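Putative transcriptional regulator (Listeria innocua, PDB 3LWF) probably binds DNA as a transcription regulator of the Rrf2 family, through a winged helix-turn-helix domain, and forms a two-chain assembly. Local coordinates at residues G43-L47 against H81-V85; D97-T101 against R131-D135. All blocks are in the same frame, centred on the assembly; numbering follows the deposited sequence.

Contact 1: residues G43-L47 against H81-V85. With SO4 (sulfate ion), chain E.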
# COMPACT_ATOMS: atom_id res chain seq x y z
N GLY A 43 -32.61 0.05 -16.37
CA GLY A 43 -33.45 -0.82 -15.53
C GLY A 43 -32.63 -1.82 -14.73
O GLY A 43 -31.40 -1.75 -14.70
N PRO A 44 -33.31 -2.73 -14.03
CA PRO A 44 -32.60 -3.68 -13.20
C PRO A 44 -31.72 -4.55 -14.06
O PRO A 44 -32.12 -4.96 -15.17
CB PRO A 44 -33.73 -4.52 -12.60
CG PRO A 44 -34.92 -3.66 -12.64
CD PRO A 44 -34.77 -2.85 -13.89
N ILE A 45 -30.54 -4.83 -13.55
CA ILE A 45 -29.56 -5.71 -14.18
C ILE A 45 -29.48 -6.96 -13.35
O ILE A 45 -29.35 -6.88 -12.13
CB ILE A 45 -28.16 -5.04 -14.24
CG1 ILE A 45 -28.25 -3.68 -14.94
CG2 ILE A 45 -27.15 -5.91 -15.00
CD1 ILE A 45 -28.93 -3.76 -16.28
N SER A 46 -29.57 -8.11 -13.99
CA SER A 46 -29.52 -9.35 -13.25
C SER A 46 -28.08 -9.79 -12.96
O SER A 46 -27.17 -9.55 -13.74
CB SER A 46 -30.25 -10.44 -14.01
OG SER A 46 -29.48 -10.88 -15.07
N LEU A 47 -27.88 -10.43 -11.82
CA LEU A 47 -26.58 -11.00 -11.52
C LEU A 47 -26.18 -12.09 -12.49
O LEU A 47 -25.00 -12.30 -12.73
CB LEU A 47 -26.56 -11.54 -10.11
CG LEU A 47 -26.55 -10.50 -8.99
CD1 LEU A 47 -26.21 -11.20 -7.69
CD2 LEU A 47 -25.55 -9.45 -9.25
N HIS A 81 -38.49 -9.53 -14.31
CA HIS A 81 -37.70 -8.46 -14.90
C HIS A 81 -36.86 -7.71 -13.86
O HIS A 81 -36.46 -6.61 -14.09
CB HIS A 81 -38.62 -7.51 -15.66
CG HIS A 81 -39.32 -8.15 -16.81
ND1 HIS A 81 -38.68 -8.45 -17.99
CD2 HIS A 81 -40.59 -8.58 -16.95
CE1 HIS A 81 -39.54 -9.01 -18.82
NE2 HIS A 81 -40.70 -9.10 -18.22
N GLY A 82 -36.60 -8.31 -12.71
CA GLY A 82 -35.86 -7.65 -11.64
C GLY A 82 -34.34 -7.77 -11.73
O GLY A 82 -33.74 -8.07 -12.78
N GLY A 83 -33.70 -7.57 -10.60
CA GLY A 83 -32.27 -7.53 -10.59
C GLY A 83 -31.85 -6.43 -9.67
O GLY A 83 -32.45 -6.24 -8.61
N TYR A 84 -30.75 -5.77 -10.03
CA TYR A 84 -30.11 -4.77 -9.19
C TYR A 84 -29.87 -3.52 -10.00
O TYR A 84 -29.75 -3.56 -11.24
CB TYR A 84 -28.81 -5.32 -8.61
CG TYR A 84 -29.08 -6.43 -7.64
CD1 TYR A 84 -29.30 -6.17 -6.29
CD2 TYR A 84 -29.17 -7.74 -8.08
CE1 TYR A 84 -29.61 -7.20 -5.41
CE2 TYR A 84 -29.43 -8.76 -7.21
CZ TYR A 84 -29.67 -8.47 -5.89
OH TYR A 84 -29.97 -9.50 -5.06
N VAL A 85 -29.87 -2.40 -9.30
CA VAL A 85 -29.48 -1.09 -9.83
C VAL A 85 -28.51 -0.43 -8.84
O VAL A 85 -28.55 -0.72 -7.64
CB VAL A 85 -30.70 -0.14 -10.04
CG1 VAL A 85 -31.66 -0.75 -11.10
CG2 VAL A 85 -31.45 0.18 -8.73
S SO4 E . -31.97 -11.84 -17.73
O1 SO4 E . -31.15 -12.33 -16.63
O2 SO4 E . -31.09 -11.28 -18.75
O3 SO4 E . -32.76 -12.94 -18.29
O4 SO4 E . -32.90 -10.82 -17.26
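L47 and Y84 meet through their first torsions: in each, CG stands anti to its own carbonyl carbon (chi1 -72° and -67°), which brings the leucine branch point up to the CE2 corner of the phenol ring, at a slant. L47 CG lies 3.8 Å from Y84 CE2. I65 of helix 58-70 touches both side chains, so this pair belongs to the apolar layer between the wing and the helices.

The backbones are joined by one antiparallel, hydrogen-bonded pair, I45 with Y84. I45 N gives its hydrogen to Y84 O at 2.8 Å in a nearly straight bond (172°). The return bond, Y84 N to I45 O, is equally short at 2.8 Å but more bent. G83 lies where the CA atoms of the two segments come nearest, opposite S46, its CA 3.4 Å from I45 O in a CA-H...O contact; its positive phi and the closeness of I45 O and S46 N exclude a side chain there. Beside it, P44 CB rests 3.4 Å from G82 C, while V85 CG1 packs on P44 CA.

S46 is at the N-cap of helix 47-54: its OG caps a backbone N further along the helix and also donates to sulfate O1 at 2.7 Å. The segments run roughly at right angles, and the pairing is limited to this single bridge. Strand 83-86, already paired with strand 74-77, thus takes on its other edge the loop before helix 47-54, as in winged helix-turn-helix domains. An anion held at a helix N-cap beside the wing is consistent with a phosphate-binding surface, although the sulfate probably came from the crystallisation liquor.

Contact 2: residues D97-T101 against R131-D135; sequences DIIRT and RDVLD
The R100 guanidinium carries L134 CD1 over one face, 3.9 Å above the plane and displaced toward the rim, while D135 OD1 and R131 CG approach its edge. D135 OD1 lies only 5° out of the guanidinium plane, and the carboxylate itself is turned 45° against that plane. Both bonds of the salt bridge end on a single oxygen: NH1 donates to the syn lone pair of D135 OD1 at 2.9 Å in a fairly straight bond, whereas NH2 reaches the same oxygen weakly at 3.4 Å.

R100 crosses the gap with a chain extended from CG to NE; the axes of the two short helix segments approach to 10.4 Å. R131 CG stands 3.7 Å from R100 NH2, so the aliphatic part of one arginine borders the charged end of the other. Deeper in the contact, I99 CG1 meets L134 CD2 at 4.2 Å, the side chains crossing at about a right angle. The helix segments run 114° apart, and a backbone hydrogen bond between L134 and G96 links the two helices directly.

The second subunit completes the polar network. R100 NH2 forms a salt bridge with the C-terminal carboxylate of I159 of that chain, R131 NH1 pairs with its E150, and its M126 packs on L134. R100 consequently holds D135 of its own chain and a carboxylate of the partner, a division that probably stabilises its positive charge. The contact thus couples the packing of helix 95-102 on helix 117-136 to the dimer interface.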
# COMPACT_ATOMS: atom_id res chain seq x y z
N ASP A 97 -16.06 2.87 -0.21
CA ASP A 97 -17.43 2.41 0.04
C ASP A 97 -17.55 0.93 -0.28
O ASP A 97 -17.97 0.16 0.55
CB ASP A 97 -18.46 3.16 -0.86
CG ASP A 97 -18.71 4.60 -0.42
OD1 ASP A 97 -18.55 4.85 0.77
OD2 ASP A 97 -19.06 5.47 -1.26
N ILE A 98 -17.18 0.54 -1.50
CA ILE A 98 -17.35 -0.79 -1.97
C ILE A 98 -16.37 -1.77 -1.29
O ILE A 98 -16.81 -2.78 -0.75
CB ILE A 98 -17.08 -0.90 -3.50
CG1 ILE A 98 -17.94 0.04 -4.37
CG2 ILE A 98 -17.17 -2.36 -3.93
CD1 ILE A 98 -19.29 0.34 -3.91
N ILE A 99 -15.07 -1.46 -1.33
CA ILE A 99 -14.02 -2.33 -0.87
C ILE A 99 -14.19 -2.59 0.63
O ILE A 99 -14.14 -3.73 1.06
CB ILE A 99 -12.61 -1.72 -1.13
CG1 ILE A 99 -12.27 -1.61 -2.64
CG2 ILE A 99 -11.49 -2.48 -0.38
CD1 ILE A 99 -12.24 -2.91 -3.38
N ARG A 100 -14.39 -1.57 1.43
CA ARG A 100 -14.50 -1.81 2.88
C ARG A 100 -15.81 -2.50 3.25
O ARG A 100 -15.90 -3.11 4.32
CB ARG A 100 -14.33 -0.53 3.68
CG ARG A 100 -12.97 0.13 3.51
CD ARG A 100 -12.64 0.98 4.72
NE ARG A 100 -11.50 1.87 4.50
CZ ARG A 100 -11.56 3.02 3.85
NH1 ARG A 100 -12.70 3.43 3.30
NH2 ARG A 100 -10.46 3.76 3.70
N THR A 101 -16.83 -2.43 2.38
CA THR A 101 -18.06 -3.19 2.63
C THR A 101 -17.82 -4.69 2.45
O THR A 101 -18.36 -5.51 3.19
CB THR A 101 -19.23 -2.72 1.70
OG1 THR A 101 -19.51 -1.34 1.94
CG2 THR A 101 -20.49 -3.54 1.92
N ARG A 131 -5.36 5.21 1.99
CA ARG A 131 -6.69 5.45 2.51
C ARG A 131 -7.36 6.61 1.78
O ARG A 131 -8.55 6.57 1.49
CB ARG A 131 -6.59 5.77 3.98
CG ARG A 131 -7.90 6.25 4.52
CD ARG A 131 -7.91 6.15 6.04
NE ARG A 131 -7.26 7.31 6.59
CZ ARG A 131 -6.85 7.42 7.85
NH1 ARG A 131 -7.00 6.42 8.73
NH2 ARG A 131 -6.26 8.56 8.22
N ASP A 132 -6.59 7.65 1.50
CA ASP A 132 -7.12 8.79 0.79
C ASP A 132 -7.50 8.46 -0.64
O ASP A 132 -8.47 8.98 -1.13
CB ASP A 132 -6.15 9.98 0.82
CG ASP A 132 -6.08 10.62 2.20
OD1 ASP A 132 -6.96 10.30 3.02
OD2 ASP A 132 -5.13 11.40 2.47
N VAL A 133 -6.72 7.62 -1.30
CA VAL A 133 -7.08 7.19 -2.64
C VAL A 133 -8.46 6.46 -2.62
O VAL A 133 -9.32 6.71 -3.48
CB VAL A 133 -6.00 6.30 -3.24
CG1 VAL A 133 -6.55 5.55 -4.46
CG2 VAL A 133 -4.76 7.14 -3.56
N LEU A 134 -8.65 5.55 -1.65
CA LEU A 134 -9.90 4.81 -1.51
C LEU A 134 -11.06 5.72 -1.26
O LEU A 134 -12.13 5.54 -1.82
CB LEU A 134 -9.84 3.80 -0.35
CG LEU A 134 -9.21 2.45 -0.66
CD1 LEU A 134 -9.24 1.60 0.61
CD2 LEU A 134 -9.95 1.76 -1.83
N ASP A 135 -10.83 6.72 -0.42
CA ASP A 135 -11.87 7.63 0.01
C ASP A 135 -12.18 8.74 -0.95
O ASP A 135 -13.26 9.30 -0.87
CB ASP A 135 -11.54 8.19 1.38
CG ASP A 135 -11.65 7.14 2.44
OD1 ASP A 135 -12.32 6.13 2.18
OD2 ASP A 135 -11.06 7.30 3.52

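How the contacts relate
Along the chain, helix 24-38 leads into 43-47; the chain then runs through helices 47-54 and 58-70 and strand 74-77 before 81-85 returns to it, and contact 1 closes this loop with 33 residues between its segments. Strand 83-86 is followed by helix 95-102, which opens contact 2. That second loop passes through strand 107-110 and most of helix 117-136 before 131-135 closes it, spanning 29 residues. The loops are in series, neither nested nor crossed. The centres of contact 1 and contact 2 are about 25 Å apart. Contact 1 fastens the wing to the helix-turn-helix part, whereas contact 2 joins the following helix to the long helix at the subunit interface.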